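Local coordinates for protein extracellular ligand-binding receptor (Verminephrobacter eiseniae, PDB 4M88) that probably binds an amino acid or similar small solute outside the cytoplasmic membrane and delivers it to an ABC transporter, at residues Leu293-Lys306 with Leu315-Ile327. Numbering follows the deposited sequence.
Sequences LSARTVGEALKHPK and LAATLSTMGEIDI
A301 packs its CB against L315 CD1 at 3.6 Å and L319 CD2 at 3.7 Å, where two helices of a type I periplasmic binding protein fold cross. Helix 293-303 and helix 315-321 run at 93° to each other, with axes 9.1 Å apart. The small A301 side chain sits where the two helices meet. This is the tight, buried part. V298 CG1 meets L315 CD2, and both side chains also touch strand 74-76 of the parallel sheet. M322 is selenomethionine, and its SE packs on A301 CA and CB.

After the turn at G323 the chain returns as strand 325-327. I327 CD1 lies near T297 OG1, which donates to L293 O one turn back. I327 CG2 sits over one face of the R296 guanidinium, 3.3 Å from NE. The extended R296 chain, with CG opposite the backbone N (chi1 -175°), runs past I327. In the guanidinium plane, NE donates to E300 OE2 in a salt bridge, and NH1 makes a second one with E269. A serine in place of R296 would probably remove the flat group packed on I327 CG2 and leave E300 and E269 without their shared positive partner.

H304 leads from the buried core to the edge. M322 CB makes a CH-pi contact over one face of its ring, 3.8 Å from the centroid; P305 CD lies on the opposite face. Only the K306 end is loose: exposed K306 reaches T321 O through one weak 3.4 Å bond from NZ. In the H304 ring plane, ND1 accepts K306 N at 3.0 Å.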
loop_
_atom_site.group_PDB
_atom_site.type_symbol
_atom_site.label_atom_id
_atom_site.label_comp_id
_atom_site.label_asym_id
_atom_site.label_seq_id
_atom_site.Cartn_x
_atom_site.Cartn_y
_atom_site.Cartn_z
ATOM N N LEU A 293 0.565 -1.343 -11.021
ATOM C CA LEU A 293 2.019 -1.549 -10.990
ATOM C C LEU A 293 2.396 -2.943 -10.495
ATOM O O LEU A 293 3.417 -3.509 -10.915
ATOM C CB LEU A 293 2.709 -0.478 -10.135
ATOM C CG LEU A 293 2.736 0.912 -10.778
ATOM C CD1 LEU A 293 3.260 1.980 -9.825
ATOM C CD2 LEU A 293 3.561 0.902 -12.060
ATOM N N SER A 294 1.581 -3.497 -9.604
ATOM C CA SER A 294 1.871 -4.824 -9.082
ATOM C C SER A 294 1.711 -5.834 -10.209
ATOM O O SER A 294 2.563 -6.706 -10.401
ATOM C CB SER A 294 0.974 -5.162 -7.894
ATOM O OG SER A 294 1.242 -4.297 -6.807
ATOM N N ALA A 295 0.627 -5.702 -10.960
ATOM C CA ALA A 295 0.378 -6.575 -12.103
ATOM C C ALA A 295 1.404 -6.323 -13.203
ATOM O O ALA A 295 1.909 -7.263 -13.817
ATOM C CB ALA A 295 -1.047 -6.384 -12.627
ATOM N N ARG A 296 1.727 -5.060 -13.460
ATOM C CA ARG A 296 2.682 -4.758 -14.513
ATOM C C ARG A 296 4.091 -5.284 -14.212
ATOM O O ARG A 296 4.839 -5.639 -15.118
ATOM C CB ARG A 296 2.731 -3.259 -14.798
ATOM C CG ARG A 296 3.634 -2.929 -15.967
ATOM C CD ARG A 296 3.328 -1.564 -16.552
ATOM N NE ARG A 296 4.313 -1.213 -17.563
ATOM C CZ ARG A 296 4.363 -0.033 -18.169
ATOM N NH1 ARG A 296 3.465 0.900 -17.862
ATOM N NH2 ARG A 296 5.312 0.208 -19.069
ATOM N N THR A 297 4.449 -5.341 -12.934
ATOM C CA THR A 297 5.727 -5.936 -12.527
ATOM C C THR A 297 5.810 -7.388 -12.983
ATOM O O THR A 297 6.833 -7.822 -13.528
ATOM C CB THR A 297 5.863 -5.879 -11.010
ATOM O OG1 THR A 297 5.964 -4.508 -10.627
ATOM C CG2 THR A 297 7.101 -6.627 -10.537
ATOM N N VAL A 298 4.731 -8.131 -12.776
ATOM C CA VAL A 298 4.675 -9.503 -13.253
ATOM C C VAL A 298 4.801 -9.554 -14.772
ATOM O O VAL A 298 5.562 -10.357 -15.307
ATOM C CB VAL A 298 3.394 -10.208 -12.810
ATOM C CG1 VAL A 298 3.274 -11.548 -13.506
ATOM C CG2 VAL A 298 3.388 -10.391 -11.295
ATOM N N GLY A 299 4.065 -8.682 -15.454
ATOM C CA GLY A 299 4.112 -8.607 -16.906
ATOM C C GLY A 299 5.498 -8.290 -17.426
ATOM O O GLY A 299 5.993 -8.938 -18.355
ATOM N N GLU A 300 6.144 -7.287 -16.841
ATOM C CA GLU A 300 7.477 -6.915 -17.312
ATOM C C GLU A 300 8.506 -8.014 -17.048
ATOM O O GLU A 300 9.402 -8.237 -17.862
ATOM C CB GLU A 300 7.936 -5.574 -16.726
ATOM C CG GLU A 300 7.031 -4.377 -17.068
ATOM C CD GLU A 300 6.996 -4.019 -18.553
ATOM O OE1 GLU A 300 7.860 -4.495 -19.326
ATOM O OE2 GLU A 300 6.097 -3.237 -18.948
ATOM N N ALA A 301 8.382 -8.714 -15.925
ATOM C CA ALA A 301 9.286 -9.830 -15.667
ATOM C C ALA A 301 9.072 -10.939 -16.694
ATOM O O ALA A 301 10.030 -11.506 -17.208
ATOM C CB ALA A 301 9.084 -10.377 -14.253
ATOM N N LEU A 302 7.815 -11.275 -16.972
ATOM C CA LEU A 302 7.553 -12.371 -17.907
ATOM C C LEU A 302 8.003 -12.058 -19.339
ATOM O O LEU A 302 8.326 -12.971 -20.098
ATOM C CB LEU A 302 6.079 -12.787 -17.877
ATOM C CG LEU A 302 5.563 -13.417 -16.578
ATOM C CD1 LEU A 302 4.083 -13.735 -16.716
ATOM C CD2 LEU A 302 6.350 -14.678 -16.175
ATOM N N LYS A 303 8.039 -10.773 -19.696
ATOM C CA LYS A 303 8.427 -10.342 -21.050
ATOM C C LYS A 303 9.920 -10.069 -21.149
ATOM O O LYS A 303 10.451 -9.817 -22.230
ATOM C CB LYS A 303 7.668 -9.070 -21.441
ATOM C CG LYS A 303 6.192 -9.304 -21.681
ATOM C CD LYS A 303 5.400 -8.010 -21.624
ATOM C CE LYS A 303 5.439 -7.282 -22.945
ATOM N NZ LYS A 303 4.240 -6.400 -23.071
ATOM N N HIS A 304 10.595 -10.098 -20.010
ATOM C CA HIS A 304 12.003 -9.719 -19.958
ATOM C C HIS A 304 12.849 -10.693 -20.779
ATOM O O HIS A 304 12.600 -11.893 -20.754
ATOM C CB HIS A 304 12.472 -9.688 -18.504
ATOM C CG HIS A 304 13.791 -9.014 -18.310
ATOM N ND1 HIS A 304 14.988 -9.628 -18.599
ATOM C CD2 HIS A 304 14.098 -7.773 -17.860
ATOM C CE1 HIS A 304 15.982 -8.796 -18.335
ATOM N NE2 HIS A 304 15.468 -7.664 -17.887
ATOM N N PRO A 305 13.847 -10.174 -21.516
ATOM C CA PRO A 305 14.690 -11.014 -22.379
ATOM C C PRO A 305 15.312 -12.192 -21.638
ATOM O O PRO A 305 15.539 -13.233 -22.251
ATOM C CB PRO A 305 15.788 -10.050 -22.839
ATOM C CG PRO A 305 15.150 -8.714 -22.799
ATOM C CD PRO A 305 14.193 -8.744 -21.630
ATOM N N LYS A 306 15.572 -12.035 -20.344
ATOM C CA LYS A 306 16.177 -13.105 -19.545
ATOM C C LYS A 306 15.218 -14.257 -19.255
ATOM O O LYS A 306 15.641 -15.406 -19.091
ATOM C CB LYS A 306 16.726 -12.550 -18.228
ATOM C CG LYS A 306 18.000 -11.750 -18.412
ATOM C CD LYS A 306 18.366 -10.950 -17.174
ATOM C CE LYS A 306 19.552 -10.029 -17.470
ATOM N NZ LYS A 306 19.963 -9.210 -16.294
ATOM N N LEU A 315 9.220 -17.030 -13.162
ATOM C CA LEU A 315 8.922 -15.682 -12.711
ATOM C C LEU A 315 9.820 -15.288 -11.537
ATOM O O LEU A 315 10.453 -14.232 -11.558
ATOM C CB LEU A 315 7.434 -15.552 -12.342
ATOM C CG LEU A 315 6.999 -14.218 -11.733
ATOM C CD1 LEU A 315 7.393 -13.058 -12.631
ATOM C CD2 LEU A 315 5.501 -14.226 -11.553
ATOM N N ALA A 316 9.904 -16.146 -10.527
ATOM C CA ALA A 316 10.756 -15.865 -9.372
ATOM C C ALA A 316 12.224 -15.710 -9.768
ATOM O O ALA A 316 12.916 -14.827 -9.263
ATOM C CB ALA A 316 10.618 -16.968 -8.329
ATOM N N ALA A 317 12.689 -16.575 -10.665
ATOM C CA ALA A 317 14.072 -16.533 -11.123
ATOM C C ALA A 317 14.323 -15.193 -11.797
ATOM O O ALA A 317 15.372 -14.577 -11.603
ATOM C CB ALA A 317 14.352 -17.688 -12.101
ATOM N N THR A 318 13.354 -14.738 -12.582
ATOM C CA THR A 318 13.537 -13.502 -13.342
ATOM C C THR A 318 13.481 -12.250 -12.459
ATOM O O THR A 318 14.341 -11.387 -12.572
ATOM C CB THR A 318 12.514 -13.397 -14.478
ATOM O OG1 THR A 318 12.730 -14.482 -15.394
ATOM C CG2 THR A 318 12.674 -12.078 -15.207
ATOM N N LEU A 319 12.461 -12.166 -11.587
ATOM C CA LEU A 319 12.360 -11.050 -10.647
ATOM C C LEU A 319 13.683 -10.823 -9.914
ATOM O O LEU A 319 14.162 -9.694 -9.803
ATOM C CB LEU A 319 11.245 -11.304 -9.628
ATOM C CG LEU A 319 9.810 -11.239 -10.171
ATOM C CD1 LEU A 319 8.826 -11.719 -9.123
ATOM C CD2 LEU A 319 9.468 -9.829 -10.609
ATOM N N SER A 320 14.317 -11.900 -9.461
ATOM C CA SER A 320 15.509 -11.799 -8.634
ATOM C C SER A 320 16.801 -11.571 -9.402
ATOM O O SER A 320 17.814 -11.244 -8.796
ATOM C CB SER A 320 15.660 -13.047 -7.757
ATOM O OG SER A 320 14.586 -13.152 -6.845
ATOM N N THR A 321 16.782 -11.750 -10.723
ATOM C CA THR A 321 18.019 -11.672 -11.494
ATOM C C THR A 321 18.003 -10.670 -12.648
ATOM O O THR A 321 19.024 -10.485 -13.307
ATOM C CB THR A 321 18.453 -13.067 -12.043
ATOM O OG1 THR A 321 17.471 -13.562 -12.964
ATOM C CG2 THR A 321 18.616 -14.062 -10.910
HETATM N N MSE A 322 16.866 -10.024 -12.891
HETATM C CA MSE A 322 16.766 -9.088 -14.017
HETATM C C MSE A 322 17.424 -7.743 -13.727
HETATM O O MSE A 322 17.596 -6.924 -14.629
HETATM C CB MSE A 322 15.305 -8.869 -14.427
HETATM C CG MSE A 322 14.449 -8.197 -13.372
HETATM SE SE MSE A 322 12.520 -8.217 -13.815
HETATM C CE MSE A 322 11.912 -7.297 -12.204
ATOM N N GLY A 323 17.776 -7.510 -12.467
ATOM C CA GLY A 323 18.385 -6.248 -12.085
ATOM C C GLY A 323 17.356 -5.136 -12.062
ATOM O O GLY A 323 16.148 -5.387 -11.956
ATOM N N GLU A 324 17.826 -3.898 -12.169
ATOM C CA GLU A 324 16.923 -2.751 -12.134
ATOM C C GLU A 324 16.103 -2.639 -13.409
ATOM O O GLU A 324 16.650 -2.636 -14.514
ATOM C CB GLU A 324 17.705 -1.448 -11.952
ATOM C CG GLU A 324 17.983 -1.070 -10.514
ATOM C CD GLU A 324 18.196 0.419 -10.328
ATOM O OE1 GLU A 324 17.590 1.207 -11.088
ATOM O OE2 GLU A 324 18.966 0.792 -9.418
ATOM N N ILE A 325 14.791 -2.522 -13.259
ATOM C CA ILE A 325 13.955 -2.233 -14.403
ATOM C C ILE A 325 13.322 -0.863 -14.227
ATOM O O ILE A 325 13.111 -0.387 -13.104
ATOM C CB ILE A 325 12.881 -3.306 -14.618
ATOM C CG1 ILE A 325 11.958 -3.384 -13.409
ATOM C CG2 ILE A 325 13.530 -4.669 -14.917
ATOM C CD1 ILE A 325 10.700 -4.179 -13.681
ATOM N N ASP A 326 13.050 -0.218 -15.351
ATOM C CA ASP A 326 12.414 1.084 -15.349
ATOM C C ASP A 326 11.022 0.927 -15.965
ATOM O O ASP A 326 10.894 0.747 -17.184
ATOM C CB ASP A 326 13.270 2.061 -16.168
ATOM C CG ASP A 326 12.699 3.463 -16.189
ATOM O OD1 ASP A 326 11.752 3.723 -15.421
ATOM O OD2 ASP A 326 13.204 4.304 -16.964
ATOM N N ILE A 327 9.988 0.984 -15.128
ATOM C CA ILE A 327 8.611 0.922 -15.609
ATOM C C ILE A 327 8.071 2.335 -15.802
ATOM O O ILE A 327 7.498 2.911 -14.880
ATOM C CB ILE A 327 7.699 0.157 -14.625
ATOM C CG1 ILE A 327 8.289 -1.215 -14.303
ATOM C CG2 ILE A 327 6.292 -0.006 -15.203
ATOM C CD1 ILE A 327 7.498 -1.970 -13.224
#